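Local coordinates for 3-oxoacyl-[acyl-carrier-protein] synthase 3 (Micrococcus luteus NCTC 2665, PDB 4EWP) that probably catalyses the first condensation of fatty acid synthesis, joining a primer acyl-CoA to malonyl-ACP with loss of carbon dioxide, at residues A[270-275]-A[287-292]; A[294-299]-A[317-322]; A[244-249]-A[340-345]. All coordinates share one frame; numbering follows the deposited sequence.

In the fold
From the N terminus, the first segment met is 244-249, on helix 240-262; its partner, 340-345, lies close to the C terminus, so contact 3 closes a loop of 90 residues. Contacts 1 and 2 both nest inside that loop and follow one another in series: contact 1 shuts at residue 292 before contact 2 opens at 294. All three reach the same five-stranded mixed sheet of the C-terminal half. Contact 1 holds the chain leaving helix 279-288 against strand 269-274, contact 2 sets helix 311-322 beside strand 296-297, next to 269-274 in the sheet, and contact 3 lays helix 240-262 on strand 341-348.

Contact 1. Residues A[270-275]-A[287-292]; sequences AAFIPH and KQLKLP
Phe272 meets Leu289 and Leu291 inside a beta-alpha-beta unit of the thiolase fold, where strand 269-274 leads through helix 279-288 to strand 296-297. The segments meet entirely through apolar side chains. The principal contact is CH-pi: Leu289 CD1 lies over one face of the Phe272 ring, 4.0 Å from its centroid and 21° off the normal, displaced toward the rim carbons CE1 and CZ. On the opposite face Pro274 CD sits over the ring centre, so the phenyl is clasped between a leucine methyl and a proline of its own strand. The second contact is aliphatic. Leu291 CD1 reaches the root of the side chain, 3.7 Å from Phe272 CB, and approaches CD2 obliquely. Phe272 CG stands anti to its backbone N (chi1 171°), which carries the ring out toward the chain leaving the helix. That chain is bent by a Schellman motif: Lys290 has positive phi, and its N bonds to Lys287 O at 3.1 Å, and the leucines flanking it both point toward the strand. Around this core, Phe285 meets Phe272 edge-to-face, and Leu332 and Ile334 of strand 330-337 also touch its side chain. With an alanine at Phe272, Leu289 CD1 and Pro274 would probably lose the ring that separates them, opening a gap beneath the helix end. The chain runs on from the strand to His275, a predicted active-site residue, but the packing itself lies away from that site. Leu289 CD1 is nearly equidistant from two ring carbons, 3.8 Å from both Phe272 CE1 and Phe272 CZ.

Contact 2. Residues A[294-299]-A[317-322]; sequences SVVVAR and HRLLEE
Leu319 projects from helix 311-322 onto segment 294-299 and touches two residues there. Its CD1 methyl does most of the touching. Leu319 CD1 comes within 3.7 Å of Val296 CG1, which also lies 4.0 Å from Leu319 CG; the two side chains run past each other in opposite directions. More loosely, Leu319 CD1 reaches Ala298 CA at 4.3 Å, and Leu319 CD2 grazes Ala298 CB at 4.4 Å. Leu319 chi1, at -125°, is away from the usual staggered values. Beyond this first shell, Ala271 and Ile273 of strand 269-274 also pack on Leu319, and backbone bonds from Val296 and Ala298 to Phe272 fix the segment beside that strand. Next to Leu319 in the helix, Arg318 NE reaches one turn on to Glu322 OE2, 2.7 Å away, in a nearly straight salt bridge (176°). The oxygen lies in the guanidinium plane, whereas the nitrogen meets the carboxylate from above its plane. Arg318 NH1 adds salt bridges to Asp300 and Asp303, so one guanidinium ties the helix both to its own next turn and to the chain that follows Ala298. Ala298 itself lies about 9 Å, side chain to side chain, from the predicted active-site His275. Helix 311-322, packed on the sheet at its outermost strand 296-297 and at 269-274 beside it, belongs to the layered alpha/beta architecture of the thiolase fold.

Contact 3. Residues A[244-249]-A[340-345]; sequences FRWAVW and LVYGAQ
Trp246 and Leu340 form the tight part of this contact, their side chains running past each other in opposite directions, the leucine against one indole face. Leu340 CD1 stands over the five-membered ring, 3.8 Å from its centroid and only 11° off the normal, a direct CH-pi contact. On that same face, above the six-membered ring, Leu340 CB approaches Trp246 CZ2 at 3.8 Å and Leu340 CD2 approaches CZ3 at 4.0 Å. A chi1 of 174° swings the indole away from the backbone N and extends it toward the strand. At its outer edge, near the ring plane, the carbonyl O of Val341 lies 3.6 Å from Trp246 CH2. Here helix 240-262 covers strand 341-348 of the C-terminal five-stranded sheet in the thiolase fold, and Trp246 also packs on Phe336 of the neighbouring strand. Packing is looser at Tyr342: its CD1 is 4.3 Å from Trp246 CZ2, and the two rings meet obliquely. Tyr342 is partly exposed, and it leans on Met251 and Val254 further along the same helix. Pro113 of the second subunit packs against it as well, while Val341, whose side chain points away from the helix, meets Ala116 of that subunit.

Contact 1. Residues A[270-275]-A[287-292]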
loop_
_atom_site.group_PDB
_atom_site.type_symbol
_atom_site.label_atom_id
_atom_site.label_comp_id
_atom_site.label_asym_id
_atom_site.label_seq_id
_atom_site.Cartn_x
_atom_site.Cartn_y
_atom_site.Cartn_z
ATOM N N ALA A 270 25.955 -10.722 -12.989
ATOM C CA ALA A 270 27.084 -9.966 -12.466
ATOM C C ALA A 270 26.958 -9.843 -10.954
ATOM O O ALA A 270 27.943 -9.619 -10.257
ATOM C CB ALA A 270 27.149 -8.594 -13.089
ATOM N N ALA A 271 25.743 -9.989 -10.443
ATOM C CA ALA A 271 25.528 -9.822 -9.013
ATOM C C ALA A 271 24.293 -10.557 -8.518
ATOM O O ALA A 271 23.350 -10.804 -9.269
ATOM C CB ALA A 271 25.435 -8.335 -8.651
ATOM N N PHE A 272 24.321 -10.895 -7.233
ATOM C CA PHE A 272 23.194 -11.506 -6.551
ATOM C C PHE A 272 22.867 -10.611 -5.368
ATOM O O PHE A 272 23.692 -10.423 -4.477
ATOM C CB PHE A 272 23.548 -12.923 -6.083
ATOM C CG PHE A 272 22.518 -13.541 -5.183
ATOM C CD1 PHE A 272 21.169 -13.471 -5.502
ATOM C CD2 PHE A 272 22.898 -14.193 -4.015
ATOM C CE1 PHE A 272 20.205 -14.041 -4.663
ATOM C CE2 PHE A 272 21.957 -14.764 -3.175
ATOM C CZ PHE A 272 20.599 -14.689 -3.503
ATOM N N ILE A 273 21.671 -10.032 -5.374
ATOM C CA ILE A 273 21.322 -9.076 -4.340
ATOM C C ILE A 273 20.079 -9.515 -3.598
ATOM O O ILE A 273 18.981 -9.028 -3.872
ATOM C CB ILE A 273 21.106 -7.669 -4.912
ATOM C CG1 ILE A 273 22.219 -7.330 -5.916
ATOM C CG2 ILE A 273 21.076 -6.655 -3.772
ATOM C CD1 ILE A 273 21.970 -6.075 -6.716
ATOM N N PRO A 274 20.239 -10.448 -2.654
ATOM C CA PRO A 274 19.039 -10.804 -1.899
ATOM C C PRO A 274 18.763 -9.744 -0.840
ATOM O O PRO A 274 19.670 -9.034 -0.388
ATOM C CB PRO A 274 19.423 -12.139 -1.238
ATOM C CG PRO A 274 20.920 -12.036 -1.067
ATOM C CD PRO A 274 21.416 -11.247 -2.262
ATOM N N HIS A 275 17.503 -9.620 -0.472
ATOM C CA HIS A 275 17.136 -8.899 0.724
ATOM C C HIS A 275 18.108 -9.271 1.856
ATOM O O HIS A 275 18.407 -10.454 2.063
ATOM C CB HIS A 275 15.719 -9.295 1.078
ATOM C CG HIS A 275 15.362 -9.049 2.505
ATOM N ND1 HIS A 275 15.465 -7.807 3.091
ATOM C CD2 HIS A 275 14.892 -9.881 3.460
ATOM C CE1 HIS A 275 15.077 -7.887 4.350
ATOM N NE2 HIS A 275 14.730 -9.137 4.601
ATOM N N LYS A 287 24.967 -20.248 -1.812
ATOM C CA LYS A 287 25.463 -21.599 -2.048
ATOM C C LYS A 287 24.435 -22.413 -2.831
ATOM O O LYS A 287 24.775 -23.191 -3.724
ATOM C CB LYS A 287 25.779 -22.287 -0.721
ATOM C CG LYS A 287 26.108 -23.773 -0.847
ATOM C CD LYS A 287 26.469 -24.389 0.509
ATOM C CE LYS A 287 26.559 -25.919 0.423
ATOM N NZ LYS A 287 27.060 -26.538 1.689
ATOM N N GLN A 288 23.164 -22.226 -2.500
ATOM C CA GLN A 288 22.113 -23.044 -3.092
ATOM C C GLN A 288 21.952 -22.724 -4.599
ATOM O O GLN A 288 21.639 -23.600 -5.424
ATOM C CB GLN A 288 20.814 -22.848 -2.305
ATOM C CG GLN A 288 19.727 -23.868 -2.607
ATOM C CD GLN A 288 20.106 -25.289 -2.212
ATOM O OE1 GLN A 288 21.004 -25.506 -1.393
ATOM N NE2 GLN A 288 19.414 -26.269 -2.798
ATOM N N LEU A 289 22.216 -21.468 -4.955
ATOM C CA LEU A 289 22.119 -21.025 -6.345
ATOM C C LEU A 289 23.306 -21.416 -7.213
ATOM O O LEU A 289 23.329 -21.108 -8.405
ATOM C CB LEU A 289 21.929 -19.517 -6.412
ATOM C CG LEU A 289 20.597 -19.033 -5.854
ATOM C CD1 LEU A 289 20.428 -17.538 -6.081
ATOM C CD2 LEU A 289 19.471 -19.812 -6.503
ATOM N N LYS A 290 24.290 -22.081 -6.612
ATOM C CA LYS A 290 25.472 -22.539 -7.328
ATOM C C LYS A 290 26.159 -21.446 -8.145
ATOM O O LYS A 290 26.541 -21.677 -9.292
ATOM C CB LYS A 290 25.108 -23.701 -8.254
ATOM C CG LYS A 290 24.671 -24.964 -7.536
ATOM C CD LYS A 290 24.295 -26.050 -8.537
ATOM C CE LYS A 290 23.926 -27.355 -7.836
ATOM N NZ LYS A 290 25.118 -28.046 -7.250
ATOM N N LEU A 291 26.343 -20.272 -7.550
ATOM C CA LEU A 291 26.896 -19.133 -8.279
ATOM C C LEU A 291 28.379 -19.336 -8.539
ATOM O O LEU A 291 29.081 -19.900 -7.703
ATOM C CB LEU A 291 26.715 -17.855 -7.473
ATOM C CG LEU A 291 25.317 -17.455 -7.019
ATOM C CD1 LEU A 291 25.397 -16.182 -6.202
ATOM C CD2 LEU A 291 24.394 -17.270 -8.206
ATOM N N PRO A 292 28.873 -18.872 -9.697
ATOM C CA PRO A 292 30.324 -18.873 -9.881
ATOM C C PRO A 292 30.930 -17.788 -9.007
ATOM O O PRO A 292 30.214 -16.919 -8.510
ATOM C CB PRO A 292 30.508 -18.509 -11.361
ATOM C CG PRO A 292 29.145 -18.537 -11.978
ATOM C CD PRO A 292 28.165 -18.331 -10.866
#

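Contact 2. Residues A[294-299]-A[317-322]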
loop_
_atom_site.group_PDB
_atom_site.type_symbol
_atom_site.label_atom_id
_atom_site.label_comp_id
_atom_site.label_asym_id
_atom_site.label_seq_id
_atom_site.Cartn_x
_atom_site.Cartn_y
_atom_site.Cartn_z
ATOM N N SER A 294 32.686 -15.392 -9.749
ATOM C CA SER A 294 32.623 -14.080 -10.378
ATOM C C SER A 294 31.361 -13.270 -10.022
ATOM O O SER A 294 31.353 -12.050 -10.169
ATOM C CB SER A 294 32.750 -14.222 -11.900
ATOM O OG SER A 294 31.688 -14.992 -12.446
ATOM N N VAL A 295 30.303 -13.940 -9.563
ATOM C CA VAL A 295 29.089 -13.232 -9.137
ATOM C C VAL A 295 29.298 -12.535 -7.792
ATOM O O VAL A 295 29.640 -13.168 -6.797
ATOM C CB VAL A 295 27.863 -14.169 -9.040
ATOM C CG1 VAL A 295 26.626 -13.389 -8.645
ATOM C CG2 VAL A 295 27.633 -14.878 -10.361
ATOM N N VAL A 296 29.105 -11.227 -7.771
ATOM C CA VAL A 296 29.273 -10.458 -6.547
ATOM C C VAL A 296 28.013 -10.602 -5.690
ATOM O O VAL A 296 26.914 -10.304 -6.149
ATOM C CB VAL A 296 29.519 -8.969 -6.862
ATOM C CG1 VAL A 296 29.705 -8.175 -5.579
ATOM C CG2 VAL A 296 30.729 -8.814 -7.780
ATOM N N VAL A 297 28.179 -11.072 -4.455
ATOM C CA VAL A 297 27.072 -11.208 -3.519
ATOM C C VAL A 297 26.973 -9.998 -2.573
ATOM O O VAL A 297 27.932 -9.672 -1.863
ATOM C CB VAL A 297 27.223 -12.494 -2.690
ATOM C CG1 VAL A 297 26.148 -12.582 -1.631
ATOM C CG2 VAL A 297 27.197 -13.715 -3.602
ATOM N N ALA A 298 25.819 -9.328 -2.571
ATOM C CA ALA A 298 25.581 -8.213 -1.642
ATOM C C ALA A 298 25.598 -8.667 -0.174
ATOM O O ALA A 298 24.865 -9.580 0.204
ATOM C CB ALA A 298 24.255 -7.529 -1.959
ATOM N N ARG A 299 26.412 -8.021 0.651
ATOM C CA ARG A 299 26.433 -8.324 2.085
ATOM C C ARG A 299 26.399 -7.055 2.933
ATOM O O ARG A 299 26.955 -7.012 4.028
ATOM C CB ARG A 299 27.668 -9.159 2.456
ATOM C CG ARG A 299 27.773 -10.480 1.722
ATOM C CD ARG A 299 28.936 -11.329 2.230
ATOM N NE ARG A 299 29.292 -12.312 1.217
ATOM C CZ ARG A 299 28.788 -13.531 1.185
ATOM N NH1 ARG A 299 27.954 -13.896 2.130
ATOM N NH2 ARG A 299 29.124 -14.380 0.228
ATOM N N HIS A 317 23.072 -0.093 -4.410
ATOM C CA HIS A 317 23.790 1.173 -4.408
ATOM C C HIS A 317 25.237 0.981 -3.955
ATOM O O HIS A 317 26.166 1.521 -4.563
ATOM C CB HIS A 317 23.070 2.178 -3.516
ATOM C CG HIS A 317 23.684 3.545 -3.504
ATOM N ND1 HIS A 317 24.761 3.873 -2.705
ATOM C CD2 HIS A 317 23.337 4.686 -4.153
ATOM C CE1 HIS A 317 25.069 5.146 -2.885
ATOM N NE2 HIS A 317 24.212 5.666 -3.751
ATOM N N ARG A 318 25.433 0.206 -2.895
ATOM C CA ARG A 318 26.776 -0.046 -2.406
ATOM C C ARG A 318 27.578 -0.893 -3.388
ATOM O O ARG A 318 28.766 -0.669 -3.571
ATOM C CB ARG A 318 26.754 -0.713 -1.033
ATOM C CG ARG A 318 28.148 -1.026 -0.491
ATOM C CD ARG A 318 28.067 -1.600 0.907
ATOM N NE ARG A 318 29.390 -1.875 1.466
ATOM C CZ ARG A 318 29.603 -2.321 2.701
ATOM N NH1 ARG A 318 28.581 -2.537 3.515
ATOM N NH2 ARG A 318 30.841 -2.553 3.121
ATOM N N LEU A 319 26.928 -1.863 -4.021
ATOM C CA LEU A 319 27.606 -2.703 -4.999
ATOM C C LEU A 319 28.194 -1.862 -6.125
ATOM O O LEU A 319 29.326 -2.093 -6.566
ATOM C CB LEU A 319 26.629 -3.726 -5.575
ATOM C CG LEU A 319 27.080 -5.176 -5.460
ATOM C CD1 LEU A 319 27.671 -5.418 -4.080
ATOM C CD2 LEU A 319 25.932 -6.133 -5.732
ATOM N N LEU A 320 27.420 -0.884 -6.593
ATOM C CA LEU A 320 27.823 -0.072 -7.739
ATOM C C LEU A 320 28.917 0.922 -7.388
ATOM O O LEU A 320 29.797 1.194 -8.205
ATOM C CB LEU A 320 26.624 0.646 -8.341
ATOM C CG LEU A 320 25.713 -0.341 -9.070
ATOM C CD1 LEU A 320 24.305 0.212 -9.284
ATOM C CD2 LEU A 320 26.360 -0.807 -10.378
ATOM N N GLU A 321 28.872 1.472 -6.182
ATOM C CA GLU A 321 29.955 2.339 -5.766
ATOM C C GLU A 321 31.257 1.549 -5.690
ATOM O O GLU A 321 32.272 1.976 -6.232
ATOM C CB GLU A 321 29.644 3.019 -4.440
ATOM C CG GLU A 321 28.925 4.344 -4.603
ATOM C CD GLU A 321 29.035 5.206 -3.365
ATOM O OE1 GLU A 321 29.613 4.726 -2.363
ATOM O OE2 GLU A 321 28.546 6.358 -3.397
ATOM N N GLU A 322 31.217 0.383 -5.050
ATOM C CA GLU A 322 32.422 -0.414 -4.852
ATOM C C GLU A 322 32.936 -1.082 -6.143
ATOM O O GLU A 322 34.138 -1.329 -6.279
ATOM C CB GLU A 322 32.209 -1.439 -3.736
ATOM C CG GLU A 322 32.165 -0.810 -2.347
ATOM C CD GLU A 322 31.739 -1.782 -1.251
ATOM O OE1 GLU A 322 31.551 -2.988 -1.535
ATOM O OE2 GLU A 322 31.586 -1.332 -0.097
#

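Contact 3. Residues A[244-249]-A[340-345]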
loop_
_atom_site.group_PDB
_atom_site.type_symbol
_atom_site.label_atom_id
_atom_site.label_comp_id
_atom_site.label_asym_id
_atom_site.label_seq_id
_atom_site.Cartn_x
_atom_site.Cartn_y
_atom_site.Cartn_z
ATOM N N PHE A 244 14.309 -18.917 8.648
ATOM C CA PHE A 244 15.510 -19.457 7.993
ATOM C C PHE A 244 15.182 -20.573 6.998
ATOM O O PHE A 244 15.632 -20.540 5.849
ATOM C CB PHE A 244 16.534 -19.956 9.015
ATOM C CG PHE A 244 17.788 -20.522 8.385
ATOM C CD1 PHE A 244 18.873 -19.697 8.098
ATOM C CD2 PHE A 244 17.873 -21.874 8.060
ATOM C CE1 PHE A 244 20.027 -20.216 7.511
ATOM C CE2 PHE A 244 19.017 -22.391 7.469
ATOM C CZ PHE A 244 20.099 -21.560 7.198
ATOM N N ARG A 245 14.410 -21.565 7.437
ATOM C CA ARG A 245 14.035 -22.673 6.560
ATOM C C ARG A 245 13.319 -22.184 5.307
ATOM O O ARG A 245 13.574 -22.666 4.202
ATOM C CB ARG A 245 13.170 -23.702 7.295
ATOM C CG ARG A 245 13.961 -24.591 8.209
ATOM C CD ARG A 245 13.130 -25.735 8.748
ATOM N NE ARG A 245 12.025 -25.265 9.564
ATOM C CZ ARG A 245 12.094 -25.083 10.875
ATOM N NH1 ARG A 245 13.217 -25.324 11.524
ATOM N NH2 ARG A 245 11.038 -24.652 11.541
ATOM N N TRP A 246 12.429 -21.219 5.478
ATOM C CA TRP A 246 11.685 -20.667 4.344
ATOM C C TRP A 246 12.591 -19.765 3.493
ATOM O O TRP A 246 12.719 -19.942 2.277
ATOM C CB TRP A 246 10.448 -19.912 4.871
ATOM C CG TRP A 246 9.648 -19.170 3.850
ATOM C CD1 TRP A 246 8.765 -19.702 2.959
ATOM C CD2 TRP A 246 9.626 -17.745 3.636
ATOM N NE1 TRP A 246 8.212 -18.703 2.189
ATOM C CE2 TRP A 246 8.724 -17.495 2.585
ATOM C CE3 TRP A 246 10.281 -16.664 4.232
ATOM C CZ2 TRP A 246 8.465 -16.214 2.115
ATOM C CZ3 TRP A 246 10.032 -15.397 3.766
ATOM C CH2 TRP A 246 9.122 -15.176 2.721
ATOM N N ALA A 247 13.231 -18.808 4.153
ATOM C CA ALA A 247 14.073 -17.814 3.485
ATOM C C ALA A 247 15.091 -18.419 2.529
ATOM O O ALA A 247 15.393 -17.844 1.479
ATOM C CB ALA A 247 14.794 -16.963 4.520
ATOM N N VAL A 248 15.650 -19.559 2.917
ATOM C CA VAL A 248 16.714 -20.194 2.153
ATOM C C VAL A 248 16.175 -21.225 1.167
ATOM O O VAL A 248 16.375 -21.093 -0.033
ATOM C CB VAL A 248 17.738 -20.891 3.084
ATOM C CG1 VAL A 248 18.739 -21.697 2.268
ATOM C CG2 VAL A 248 18.448 -19.864 3.954
ATOM N N TRP A 249 15.489 -22.246 1.676
ATOM C CA TRP A 249 15.104 -23.398 0.862
ATOM C C TRP A 249 13.854 -23.163 0.015
ATOM O O TRP A 249 13.689 -23.786 -1.034
ATOM C CB TRP A 249 14.938 -24.626 1.756
ATOM C CG TRP A 249 16.056 -24.705 2.751
ATOM C CD1 TRP A 249 15.995 -24.403 4.080
ATOM C CD2 TRP A 249 17.413 -25.040 2.481
ATOM N NE1 TRP A 249 17.225 -24.555 4.661
ATOM C CE2 TRP A 249 18.118 -24.944 3.699
ATOM C CE3 TRP A 249 18.105 -25.425 1.331
ATOM C CZ2 TRP A 249 19.478 -25.218 3.801
ATOM C CZ3 TRP A 249 19.451 -25.700 1.433
ATOM C CH2 TRP A 249 20.125 -25.595 2.661
ATOM N N LEU A 340 3.181 -14.489 4.652
ATOM C CA LEU A 340 4.507 -14.222 4.119
ATOM C C LEU A 340 4.374 -13.733 2.670
ATOM O O LEU A 340 3.435 -14.105 1.970
ATOM C CB LEU A 340 5.340 -15.504 4.180
ATOM C CG LEU A 340 5.761 -16.040 5.562
ATOM C CD1 LEU A 340 6.233 -17.497 5.491
ATOM C CD2 LEU A 340 6.850 -15.163 6.161
ATOM N N VAL A 341 5.299 -12.885 2.231
ATOM C CA VAL A 341 5.326 -12.439 0.839
ATOM C C VAL A 341 6.752 -12.448 0.284
ATOM O O VAL A 341 7.724 -12.357 1.038
ATOM C CB VAL A 341 4.710 -11.028 0.653
ATOM C CG1 VAL A 341 3.217 -11.042 0.984
ATOM C CG2 VAL A 341 5.463 -9.982 1.491
ATOM N N TYR A 342 6.863 -12.552 -1.040
ATOM C CA TYR A 342 8.153 -12.528 -1.719
ATOM C C TYR A 342 8.041 -11.964 -3.136
ATOM O O TYR A 342 6.989 -12.040 -3.759
ATOM C CB TYR A 342 8.723 -13.937 -1.804
ATOM C CG TYR A 342 7.830 -14.917 -2.535
ATOM C CD1 TYR A 342 6.968 -15.760 -1.841
ATOM C CD2 TYR A 342 7.848 -14.999 -3.918
ATOM C CE1 TYR A 342 6.156 -16.666 -2.509
ATOM C CE2 TYR A 342 7.043 -15.895 -4.593
ATOM C CZ TYR A 342 6.197 -16.723 -3.884
ATOM O OH TYR A 342 5.400 -17.614 -4.569
ATOM N N GLY A 343 9.145 -11.435 -3.649
ATOM C CA GLY A 343 9.196 -10.950 -5.017
ATOM C C GLY A 343 10.619 -11.010 -5.559
ATOM O O GLY A 343 11.582 -10.761 -4.816
ATOM N N ALA A 344 10.754 -11.353 -6.843
ATOM C CA ALA A 344 12.062 -11.445 -7.478
ATOM C C ALA A 344 12.051 -11.029 -8.947
ATOM O O ALA A 344 11.064 -11.252 -9.656
ATOM C CB ALA A 344 12.620 -12.874 -7.350
ATOM N N GLN A 345 13.173 -10.465 -9.395
ATOM C CA GLN A 345 13.394 -10.114 -10.798
ATOM C C GLN A 345 14.867 -10.219 -11.139
ATOM O O GLN A 345 15.732 -10.072 -10.274
ATOM C CB GLN A 345 12.982 -8.662 -11.085
ATOM C CG GLN A 345 11.550 -8.340 -10.842
ATOM C CD GLN A 345 11.311 -7.729 -9.476
ATOM O OE1 GLN A 345 12.244 -7.448 -8.719
ATOM N NE2 GLN A 345 10.045 -7.511 -9.157
#